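Long-range contacts in polyphosphate kinase (Porphyromonas gingivalis, PDB 2O8R), which probably catalyses the reversible transfer of the terminal phosphate of ATP onto a growing polyphosphate chain: residues Y8-R13 with Q554-S559; G545-N550 with I572-P577; I565-R570 with R583-T588. The protein carries 3 engineered substitutions. All blocks are in the same frame, centred on the assembly; numbering follows the deposited sequence.

Interaction 1 of 3, residues Y8-R13 with Q554-S559; sequences YPFFRR and QLYRAS. With SO4 (sulfate ion), chain C.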
loop_
_atom_site.group_PDB
_atom_site.type_symbol
_atom_site.label_atom_id
_atom_site.label_comp_id
_atom_site.label_asym_id
_atom_site.label_seq_id
_atom_site.Cartn_x
_atom_site.Cartn_y
_atom_site.Cartn_z
ATOM N N TYR A 8 38.928 -29.464 -9.601
ATOM C CA TYR A 8 38.540 -28.107 -10.004
ATOM C C TYR A 8 38.295 -27.125 -8.863
ATOM O O TYR A 8 37.639 -27.453 -7.876
ATOM C CB TYR A 8 37.321 -28.158 -10.911
ATOM C CG TYR A 8 37.631 -28.703 -12.277
ATOM C CD1 TYR A 8 38.320 -27.936 -13.213
ATOM C CD2 TYR A 8 37.229 -29.983 -12.644
ATOM C CE1 TYR A 8 38.597 -28.433 -14.482
ATOM C CE2 TYR A 8 37.496 -30.488 -13.913
ATOM C CZ TYR A 8 38.185 -29.712 -14.826
ATOM O OH TYR A 8 38.465 -30.215 -16.082
ATOM N N PRO A 9 38.787 -25.893 -9.022
ATOM C CA PRO A 9 38.579 -24.830 -8.042
ATOM C C PRO A 9 37.172 -24.218 -8.126
ATOM O O PRO A 9 36.586 -24.152 -9.216
ATOM C CB PRO A 9 39.621 -23.794 -8.449
ATOM C CG PRO A 9 39.719 -23.940 -9.934
ATOM C CD PRO A 9 39.540 -25.419 -10.199
ATOM N N PHE A 10 36.639 -23.800 -6.976
ATOM C CA PHE A 10 35.343 -23.109 -6.890
ATOM C C PHE A 10 35.344 -22.088 -5.763
ATOM O O PHE A 10 35.732 -22.413 -4.640
ATOM C CB PHE A 10 34.204 -24.088 -6.603
ATOM C CG PHE A 10 34.005 -25.139 -7.654
ATOM C CD1 PHE A 10 33.250 -24.878 -8.785
ATOM C CD2 PHE A 10 34.544 -26.403 -7.494
ATOM C CE1 PHE A 10 33.048 -25.854 -9.747
ATOM C CE2 PHE A 10 34.351 -27.382 -8.454
ATOM C CZ PHE A 10 33.592 -27.108 -9.578
ATOM N N PHE A 11 34.891 -20.870 -6.042
ATOM C CA PHE A 11 34.670 -19.894 -4.979
ATOM C C PHE A 11 33.534 -20.393 -4.129
ATOM O O PHE A 11 32.634 -21.055 -4.645
ATOM C CB PHE A 11 34.234 -18.556 -5.543
ATOM C CG PHE A 11 35.307 -17.818 -6.256
ATOM C CD1 PHE A 11 36.546 -17.620 -5.662
ATOM C CD2 PHE A 11 35.061 -17.282 -7.520
ATOM C CE1 PHE A 11 37.537 -16.916 -6.336
ATOM C CE2 PHE A 11 36.034 -16.571 -8.196
ATOM C CZ PHE A 11 37.284 -16.386 -7.608
ATOM N N ARG A 12 33.572 -20.090 -2.834
ATOM C CA ARG A 12 32.402 -20.276 -1.981
ATOM C C ARG A 12 31.343 -19.254 -2.408
ATOM O O ARG A 12 31.675 -18.129 -2.783
ATOM C CB ARG A 12 32.783 -20.085 -0.523
ATOM C CG ARG A 12 33.935 -20.969 -0.123
ATOM C CD ARG A 12 34.269 -20.911 1.356
ATOM N NE ARG A 12 35.549 -21.573 1.604
ATOM C CZ ARG A 12 35.701 -22.872 1.868
ATOM N NH1 ARG A 12 34.646 -23.679 1.939
ATOM N NH2 ARG A 12 36.921 -23.367 2.059
ATOM N N ARG A 13 30.075 -19.640 -2.380
ATOM C CA ARG A 13 29.040 -18.777 -2.943
ATOM C C ARG A 13 28.856 -17.460 -2.172
ATOM O O ARG A 13 28.729 -16.400 -2.781
ATOM C CB ARG A 13 27.721 -19.532 -3.156
ATOM C CG ARG A 13 27.156 -20.230 -1.936
ATOM C CD ARG A 13 25.756 -20.741 -2.219
ATOM N NE ARG A 13 24.795 -19.643 -2.298
ATOM C CZ ARG A 13 23.516 -19.775 -2.641
ATOM N NH1 ARG A 13 23.023 -20.965 -2.950
ATOM N NH2 ARG A 13 22.725 -18.710 -2.677
ATOM N N GLN A 554 31.723 -28.216 -16.720
ATOM C CA GLN A 554 31.652 -28.256 -18.179
ATOM C C GLN A 554 32.345 -27.040 -18.801
ATOM O O GLN A 554 33.043 -27.157 -19.810
ATOM C CB GLN A 554 30.192 -28.335 -18.634
ATOM C CG GLN A 554 29.400 -29.384 -17.867
ATOM C CD GLN A 554 27.990 -29.595 -18.383
ATOM O OE1 GLN A 554 27.633 -29.138 -19.468
ATOM N NE2 GLN A 554 27.182 -30.308 -17.607
ATOM N N LEU A 555 32.160 -25.878 -18.181
ATOM C CA LEU A 555 32.750 -24.654 -18.685
ATOM C C LEU A 555 34.261 -24.732 -18.593
ATOM O O LEU A 555 34.960 -24.391 -19.551
ATOM C CB LEU A 555 32.220 -23.444 -17.922
ATOM C CG LEU A 555 30.728 -23.157 -18.081
ATOM C CD1 LEU A 555 30.295 -22.083 -17.091
ATOM C CD2 LEU A 555 30.379 -22.767 -19.516
ATOM N N TYR A 556 34.746 -25.197 -17.442
ATOM C CA TYR A 556 36.171 -25.433 -17.221
ATOM C C TYR A 556 36.741 -26.389 -18.267
ATOM O O TYR A 556 37.827 -26.153 -18.815
ATOM C CB TYR A 556 36.401 -26.044 -15.849
ATOM C CG TYR A 556 36.349 -25.084 -14.683
ATOM C CD1 TYR A 556 36.961 -23.835 -14.748
ATOM C CD2 TYR A 556 35.717 -25.446 -13.490
ATOM C CE1 TYR A 556 36.928 -22.964 -13.662
ATOM C CE2 TYR A 556 35.697 -24.591 -12.402
ATOM C CZ TYR A 556 36.295 -23.357 -12.498
ATOM O OH TYR A 556 36.254 -22.518 -11.423
ATOM N N ARG A 557 36.007 -27.467 -18.540
ATOM C CA ARG A 557 36.411 -28.402 -19.577
ATOM C C ARG A 557 36.388 -27.770 -20.968
ATOM O O ARG A 557 37.239 -28.085 -21.801
ATOM C CB ARG A 557 35.554 -29.660 -19.561
ATOM C CG ARG A 557 35.777 -30.587 -18.371
ATOM C CD ARG A 557 34.749 -31.717 -18.364
ATOM N NE ARG A 557 34.331 -32.037 -19.730
ATOM C CZ ARG A 557 33.075 -31.997 -20.181
ATOM N NH1 ARG A 557 32.065 -31.679 -19.374
ATOM N NH2 ARG A 557 32.836 -32.293 -21.451
ATOM N N ALA A 558 35.431 -26.882 -21.219
ATOM C CA ALA A 558 35.379 -26.181 -22.499
ATOM C C ALA A 558 36.597 -25.283 -22.635
ATOM O O ALA A 558 37.237 -25.257 -23.680
ATOM C CB ALA A 558 34.100 -25.385 -22.629
ATOM N N SER A 559 36.937 -24.577 -21.561
ATOM C CA SER A 559 38.129 -23.730 -21.537
ATOM C C SER A 559 39.381 -24.552 -21.835
ATOM O O SER A 559 40.116 -24.258 -22.789
ATOM C CB SER A 559 38.264 -23.043 -20.178
ATOM O OG SER A 559 39.395 -22.191 -20.142
HETATM S S SO4 C . 29.380 -23.057 -0.917
HETATM O O1 SO4 C . 29.208 -23.015 -2.370
HETATM O O2 SO4 C . 29.819 -21.755 -0.408
HETATM O O3 SO4 C . 28.110 -23.397 -0.282
HETATM O O4 SO4 C . 30.393 -24.064 -0.601
#
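Tyr8 and Tyr556 hold their rings almost exactly parallel, planes 2° apart, yet barely overlap. The rings have slid past each other in opposite directions, and their centroids are 5.2 Å apart. Instead of covering the other ring's centre, Tyr8 brings its CD1-CE1 side up to the root of the tyrosine on helix 549-560, with CE1 3.5 Å from Tyr556 CB. Its CG lies anti to the carbonyl carbon (chi1 -72°), a torsion that swings the ring toward the helix. Tyr8 OH reaches past Tyr556 to Arg557 CG at 3.6 Å and hydrogen-bonds Glu560 one turn further on; Arg557 NH2 makes a salt bridge to Glu525. The hydroxyl end of Tyr556 lies against the backbone of Pro9. Its OH makes a weak hydrogen bond to Pro9 O (2.8 Å) and is also bonded by Val576 N. Phe10 completes an aromatic cluster: the edge of Tyr556 is directed toward its face in an offset edge-to-face pair, planes 65° apart, with Phe10 CE1 4.0 Å from Tyr556 CE2. At the far end of the segment, Arg12 is the N-cap of helix 13-29, and Arg13 N donates to sulfate O2 at 2.9 Å; the anion, probably from the crystallisation liquor, sits where the helix end would favour negative charge. The contact is thus a mainly aromatic seam joining the N-terminal segment to the C-terminal part of the chain, with the Tyr556 hydroxyl as its polar point inside and Tyr8 OH bonded to Glu560 at the rim.

Interaction 2 of 3, residues G545-N550 with I572-P577; sequences GLQDKN and ICCLVP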
loop_
_atom_site.group_PDB
_atom_site.type_symbol
_atom_site.label_atom_id
_atom_site.label_comp_id
_atom_site.label_asym_id
_atom_site.label_seq_id
_atom_site.Cartn_x
_atom_site.Cartn_y
_atom_site.Cartn_z
ATOM N N GLY A 545 23.426 -15.074 -11.936
ATOM C CA GLY A 545 24.205 -15.975 -11.099
ATOM C C GLY A 545 24.693 -17.235 -11.774
ATOM O O GLY A 545 23.980 -17.839 -12.572
ATOM N N LEU A 546 25.926 -17.618 -11.436
ATOM C CA LEU A 546 26.519 -18.887 -11.830
ATOM C C LEU A 546 27.113 -19.587 -10.603
ATOM O O LEU A 546 28.047 -19.094 -9.961
ATOM C CB LEU A 546 27.589 -18.675 -12.898
ATOM C CG LEU A 546 28.299 -19.949 -13.347
ATOM C CD1 LEU A 546 27.296 -20.949 -13.861
ATOM C CD2 LEU A 546 29.347 -19.633 -14.401
ATOM N N GLN A 547 26.569 -20.750 -10.283
ATOM C CA GLN A 547 26.900 -21.393 -9.033
ATOM C C GLN A 547 26.864 -22.919 -9.167
ATOM O O GLN A 547 27.473 -23.626 -8.363
ATOM C CB GLN A 547 25.924 -20.885 -7.958
ATOM C CG GLN A 547 26.169 -21.347 -6.537
ATOM C CD GLN A 547 25.411 -22.608 -6.193
ATOM O OE1 GLN A 547 24.594 -23.094 -6.979
ATOM N NE2 GLN A 547 25.678 -23.149 -5.011
ATOM N N ASP A 548 26.164 -23.429 -10.180
ATOM C CA ASP A 548 26.018 -24.873 -10.333
ATOM C C ASP A 548 27.318 -25.584 -10.663
ATOM O O ASP A 548 27.858 -25.410 -11.753
ATOM C CB ASP A 548 24.987 -25.226 -11.396
ATOM C CG ASP A 548 24.785 -26.728 -11.515
ATOM O OD1 ASP A 548 24.106 -27.309 -10.640
ATOM O OD2 ASP A 548 25.318 -27.335 -12.466
ATOM N N LYS A 549 27.783 -26.419 -9.732
ATOM C CA LYS A 549 29.050 -27.154 -9.879
ATOM C C LYS A 549 29.184 -27.904 -11.197
ATOM O O LYS A 549 30.266 -27.935 -11.779
ATOM C CB LYS A 549 29.262 -28.140 -8.728
ATOM C CG LYS A 549 29.842 -27.546 -7.463
ATOM C CD LYS A 549 30.097 -28.656 -6.453
ATOM C CE LYS A 549 30.231 -28.141 -5.027
ATOM N NZ LYS A 549 28.924 -27.762 -4.407
ATOM N N ASN A 550 28.098 -28.504 -11.671
ATOM C CA ASN A 550 28.181 -29.296 -12.888
ATOM C C ASN A 550 28.425 -28.465 -14.123
ATOM O O ASN A 550 29.381 -28.714 -14.850
ATOM C CB ASN A 550 26.974 -30.204 -13.055
ATOM C CG ASN A 550 27.073 -31.446 -12.196
ATOM O OD1 ASN A 550 27.677 -31.430 -11.116
ATOM N ND2 ASN A 550 26.489 -32.541 -12.672
ATOM N N ILE A 572 26.334 -13.718 -7.897
ATOM C CA ILE A 572 27.171 -14.813 -7.465
ATOM C C ILE A 572 27.828 -15.503 -8.646
ATOM O O ILE A 572 27.159 -15.904 -9.582
ATOM C CB ILE A 572 26.372 -15.836 -6.647
ATOM C CG1 ILE A 572 26.035 -15.277 -5.269
ATOM C CG2 ILE A 572 27.158 -17.104 -6.452
ATOM C CD1 ILE A 572 25.138 -16.224 -4.485
ATOM N N CYS A 573 29.150 -15.612 -8.593
ATOM C CA CYS A 573 29.887 -16.439 -9.519
ATOM C C CYS A 573 30.896 -17.325 -8.791
ATOM O O CYS A 573 31.752 -16.828 -8.071
ATOM C CB CYS A 573 30.599 -15.573 -10.537
ATOM S SG CYS A 573 31.262 -16.527 -11.889
ATOM N N CYS A 574 30.794 -18.636 -8.986
ATOM C CA CYS A 574 31.646 -19.597 -8.272
ATOM C C CYS A 574 32.719 -20.171 -9.154
ATOM O O CYS A 574 33.572 -20.916 -8.687
ATOM C CB CYS A 574 30.826 -20.750 -7.712
ATOM S SG CYS A 574 29.640 -20.269 -6.457
ATOM N N LEU A 575 32.652 -19.854 -10.436
ATOM C CA LEU A 575 33.724 -20.176 -11.351
ATOM C C LEU A 575 34.853 -19.213 -11.044
ATOM O O LEU A 575 34.631 -18.016 -10.954
ATOM C CB LEU A 575 33.254 -20.016 -12.790
ATOM C CG LEU A 575 34.209 -20.398 -13.915
ATOM C CD1 LEU A 575 33.430 -20.991 -15.071
ATOM C CD2 LEU A 575 35.019 -19.199 -14.376
ATOM N N VAL A 576 36.057 -19.742 -10.866
ATOM C CA VAL A 576 37.204 -18.911 -10.534
ATOM C C VAL A 576 38.092 -18.639 -11.740
ATOM O O VAL A 576 38.626 -19.563 -12.358
ATOM C CB VAL A 576 37.955 -19.416 -9.253
ATOM C CG1 VAL A 576 37.788 -20.889 -9.068
ATOM C CG2 VAL A 576 39.415 -18.972 -9.211
ATOM N N PRO A 577 38.220 -17.354 -12.097
ATOM C CA PRO A 577 38.921 -16.957 -13.308
ATOM C C PRO A 577 40.426 -16.916 -13.100
ATOM O O PRO A 577 40.897 -17.049 -11.964
ATOM C CB PRO A 577 38.388 -15.552 -13.562
ATOM C CG PRO A 577 38.106 -15.017 -12.205
ATOM C CD PRO A 577 37.708 -16.190 -11.348
#
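Ile572 O is met by two adjacent donors of the Gly545-Leu546 link: Leu546 N donates to it at 2.8 Å in a nearly straight bond (166°), and the CA-H of Gly545 adds a contact with CA 3.3 Å away. Leu546 O is used in the same double fashion, accepting from Cys574 N at 3.0 Å while Cys573 CA approaches it. Leu546 thus bonds to the residues before and after Cys573, the pattern of a parallel bridge, here a single one. The side chains add lighter packing. Cys574 SG, anti to its own carbonyl carbon (chi1 -64°), turns to Gln547 and meets CG at 3.6 Å, whereas the amide of that glutamine leads off to Lys620 N through OE1. Leu546 CD2 rests near Leu575 CB at 4.2 Å. Gly545 lies about 7 Å from the side chain of Arg570, predicted to bind ATP. The two segments follow the parallel strands 538-543 and 564-569 and carry their pairing a little beyond the sheet. From there the first turns into helix 549-560, whose N-cap is Asp548, with OD2 bonded to Val551 N. Helix 13-29 packs against Ile572 through Ser16 and Trp17, and the backbone of Trp618 hydrogen-bonds that of Gly545 and Gln547.

Interaction 3 of 3, residues I565-R570 with R583-T588; sequences IDLIVR and RNIRVT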
loop_
_atom_site.group_PDB
_atom_site.type_symbol
_atom_site.label_atom_id
_atom_site.label_comp_id
_atom_site.label_asym_id
_atom_site.label_seq_id
_atom_site.Cartn_x
_atom_site.Cartn_y
_atom_site.Cartn_z
ATOM N N ILE A 565 35.488 -18.280 -23.583
ATOM C CA ILE A 565 34.245 -17.941 -22.895
ATOM C C ILE A 565 34.215 -16.523 -22.284
ATOM O O ILE A 565 35.077 -16.159 -21.471
ATOM C CB ILE A 565 33.904 -18.983 -21.790
ATOM C CG1 ILE A 565 34.151 -20.418 -22.276
ATOM C CG2 ILE A 565 32.461 -18.816 -21.339
ATOM C CD1 ILE A 565 33.999 -21.480 -21.207
ATOM N N ASP A 566 33.213 -15.738 -22.681
ATOM C CA ASP A 566 32.883 -14.496 -21.991
ATOM C C ASP A 566 31.649 -14.661 -21.104
ATOM O O ASP A 566 30.549 -14.928 -21.594
ATOM C CB ASP A 566 32.627 -13.381 -22.991
ATOM C CG ASP A 566 33.841 -12.531 -23.239
ATOM O OD1 ASP A 566 34.463 -12.055 -22.268
ATOM O OD2 ASP A 566 34.168 -12.325 -24.422
ATOM N N LEU A 567 31.849 -14.503 -19.801
ATOM C CA LEU A 567 30.773 -14.522 -18.827
ATOM C C LEU A 567 30.493 -13.113 -18.372
ATOM O O LEU A 567 31.405 -12.402 -17.967
ATOM C CB LEU A 567 31.167 -15.336 -17.598
ATOM C CG LEU A 567 31.178 -16.856 -17.743
ATOM C CD1 LEU A 567 31.797 -17.493 -16.519
ATOM C CD2 LEU A 567 29.772 -17.376 -17.946
ATOM N N ILE A 568 29.229 -12.708 -18.441
ATOM C CA ILE A 568 28.783 -11.453 -17.845
ATOM C C ILE A 568 27.812 -11.801 -16.705
ATOM O O ILE A 568 26.622 -12.068 -16.925
ATOM C CB ILE A 568 28.154 -10.526 -18.902
ATOM C CG1 ILE A 568 29.135 -10.281 -20.053
ATOM C CG2 ILE A 568 27.751 -9.206 -18.292
ATOM C CD1 ILE A 568 28.575 -9.423 -21.181
ATOM N N VAL A 569 28.351 -11.848 -15.489
ATOM C CA VAL A 569 27.600 -12.252 -14.292
ATOM C C VAL A 569 27.660 -11.193 -13.202
ATOM O O VAL A 569 28.741 -10.900 -12.699
ATOM C CB VAL A 569 28.153 -13.545 -13.702
ATOM C CG1 VAL A 569 27.412 -13.901 -12.416
ATOM C CG2 VAL A 569 28.016 -14.655 -14.703
ATOM N N ARG A 570 26.518 -10.618 -12.826
ATOM C CA ARG A 570 26.565 -9.518 -11.862
ATOM C C ARG A 570 26.619 -9.983 -10.417
ATOM O O ARG A 570 27.312 -9.383 -9.597
ATOM C CB ARG A 570 25.467 -8.469 -12.090
ATOM C CG ARG A 570 24.076 -8.977 -12.002
ATOM C CD ARG A 570 23.085 -7.892 -11.635
ATOM N NE ARG A 570 21.974 -8.541 -10.940
ATOM C CZ ARG A 570 21.622 -8.303 -9.683
ATOM N NH1 ARG A 570 22.242 -7.366 -8.978
ATOM N NH2 ARG A 570 20.625 -8.981 -9.144
ATOM N N ARG A 583 41.611 -20.748 -18.153
ATOM C CA ARG A 583 42.547 -19.955 -18.939
ATOM C C ARG A 583 41.885 -19.233 -20.109
ATOM O O ARG A 583 42.266 -18.116 -20.434
ATOM C CB ARG A 583 43.728 -20.838 -19.376
ATOM C CG ARG A 583 44.388 -20.521 -20.718
ATOM C CD ARG A 583 45.756 -21.209 -20.870
ATOM N NE ARG A 583 45.826 -22.527 -20.229
ATOM C CZ ARG A 583 46.581 -22.813 -19.169
ATOM N NH1 ARG A 583 47.349 -21.881 -18.612
ATOM N NH2 ARG A 583 46.571 -24.038 -18.662
ATOM N N ASN A 584 40.885 -19.854 -20.718
ATOM C CA ASN A 584 40.172 -19.231 -21.832
ATOM C C ASN A 584 38.869 -18.535 -21.461
ATOM O O ASN A 584 38.061 -18.232 -22.341
ATOM C CB ASN A 584 39.892 -20.266 -22.906
ATOM C CG ASN A 584 41.136 -20.698 -23.609
ATOM O OD1 ASN A 584 42.011 -19.882 -23.881
ATOM N ND2 ASN A 584 41.236 -21.987 -23.909
ATOM N N ILE A 585 38.667 -18.287 -20.167
ATOM C CA ILE A 585 37.457 -17.625 -19.693
ATOM C C ILE A 585 37.729 -16.204 -19.202
ATOM O O ILE A 585 38.683 -15.973 -18.459
ATOM C CB ILE A 585 36.758 -18.449 -18.587
ATOM C CG1 ILE A 585 36.702 -19.926 -18.994
ATOM C CG2 ILE A 585 35.344 -17.904 -18.321
ATOM C CD1 ILE A 585 35.930 -20.825 -18.061
ATOM N N ARG A 586 36.899 -15.258 -19.641
ATOM C CA ARG A 586 36.884 -13.894 -19.085
ATOM C C ARG A 586 35.574 -13.651 -18.346
ATOM O O ARG A 586 34.496 -13.920 -18.867
ATOM C CB ARG A 586 37.056 -12.832 -20.176
ATOM C CG ARG A 586 38.456 -12.732 -20.729
ATOM C CD ARG A 586 38.741 -11.401 -21.406
ATOM N NE ARG A 586 37.658 -10.898 -22.261
ATOM C CZ ARG A 586 37.319 -11.371 -23.465
ATOM N NH1 ARG A 586 37.935 -12.425 -24.007
ATOM N NH2 ARG A 586 36.328 -10.784 -24.126
ATOM N N VAL A 587 35.677 -13.138 -17.128
ATOM C CA VAL A 587 34.510 -12.907 -16.293
ATOM C C VAL A 587 34.285 -11.418 -16.059
ATOM O O VAL A 587 35.107 -10.720 -15.444
ATOM C CB VAL A 587 34.639 -13.626 -14.949
ATOM C CG1 VAL A 587 33.478 -13.267 -14.040
ATOM C CG2 VAL A 587 34.703 -15.124 -15.170
ATOM N N THR A 588 33.153 -10.940 -16.553
ATOM C CA THR A 588 32.791 -9.550 -16.396
ATOM C C THR A 588 31.572 -9.410 -15.500
ATOM O O THR A 588 30.539 -10.035 -15.731
ATOM C CB THR A 588 32.528 -8.903 -17.754
ATOM O OG1 THR A 588 33.711 -9.023 -18.554
ATOM C CG2 THR A 588 32.154 -7.431 -17.599
HETATM O O HOH W 1 33.653 -11.346 -19.735
#
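Arg586 has Asp566 OD1 over one face of its guanidinium, while Asp566 OD2 makes a salt bridge to NH2 at 2.7 Å. The carboxylate stands nearly upright on the guanidinium, planes 83° apart, so the pair is no flat two-pronged bridge. A bend at chi3 (-42°) folds the arginine back alongside the aspartate, whose OD2 is also bonded by Tyr538 OH. A water lies 2.8 Å from Asp566 OD1 and 2.6 Å from Thr588 OG1, beside Leu567 O; the threonine hydroxyl is bonded to Lys668 as well. Beneath these side chains run two parallel neighbours, strands 564-569 and 585-589, in the large mixed sheet of the C-terminal PLD-like domain, joined by a loop without helix. Five backbone hydrogen bonds knit them, alternating in direction: Arg586 N gives to Ile565 O at 2.7 Å, then Leu567 N to Arg586 O at 2.9 Å. On the other face of this strand pair the side chains are aliphatic. Ile565 CD1 and Ile585 CD1 meet side by side, 3.7 Å apart. Leu567 CD1 fits between Ile585 CG2 and Val587 CG2, both at 4.0 Å. Leu575 packs over this surface, whereas Leu650 of helix 636-651 covers Asp566, Ile568 and Thr588. Just past the strand end comes Arg570, predicted to bind ATP, its carbonyl bonded to Arg589 NE.

Overall arrangement
The three contacts sit on one side of the chain's centre. Interaction 1 is centred about 7 Å from interaction 2 and about 11 Å from interaction 3, and the centres of interactions 2 and 3 are also about 11 Å apart. Segment 8-13 comes over 500 residues before the rest, which follow as 545-550, 554-559, 565-570, 572-577 and 583-588 inside the second C-terminal domain. Interactions 1 and 2 share helix 549-560, which leads into strand 564-569 of interaction 3. Phe11 N probably hydrogen-bonds Cys574 O, and Leu546 meets Leu567, so the N-terminal segment is docked through loop 572-577 onto the sheet whose strand 564-569 runs up to Arg570, predicted to bind ATP.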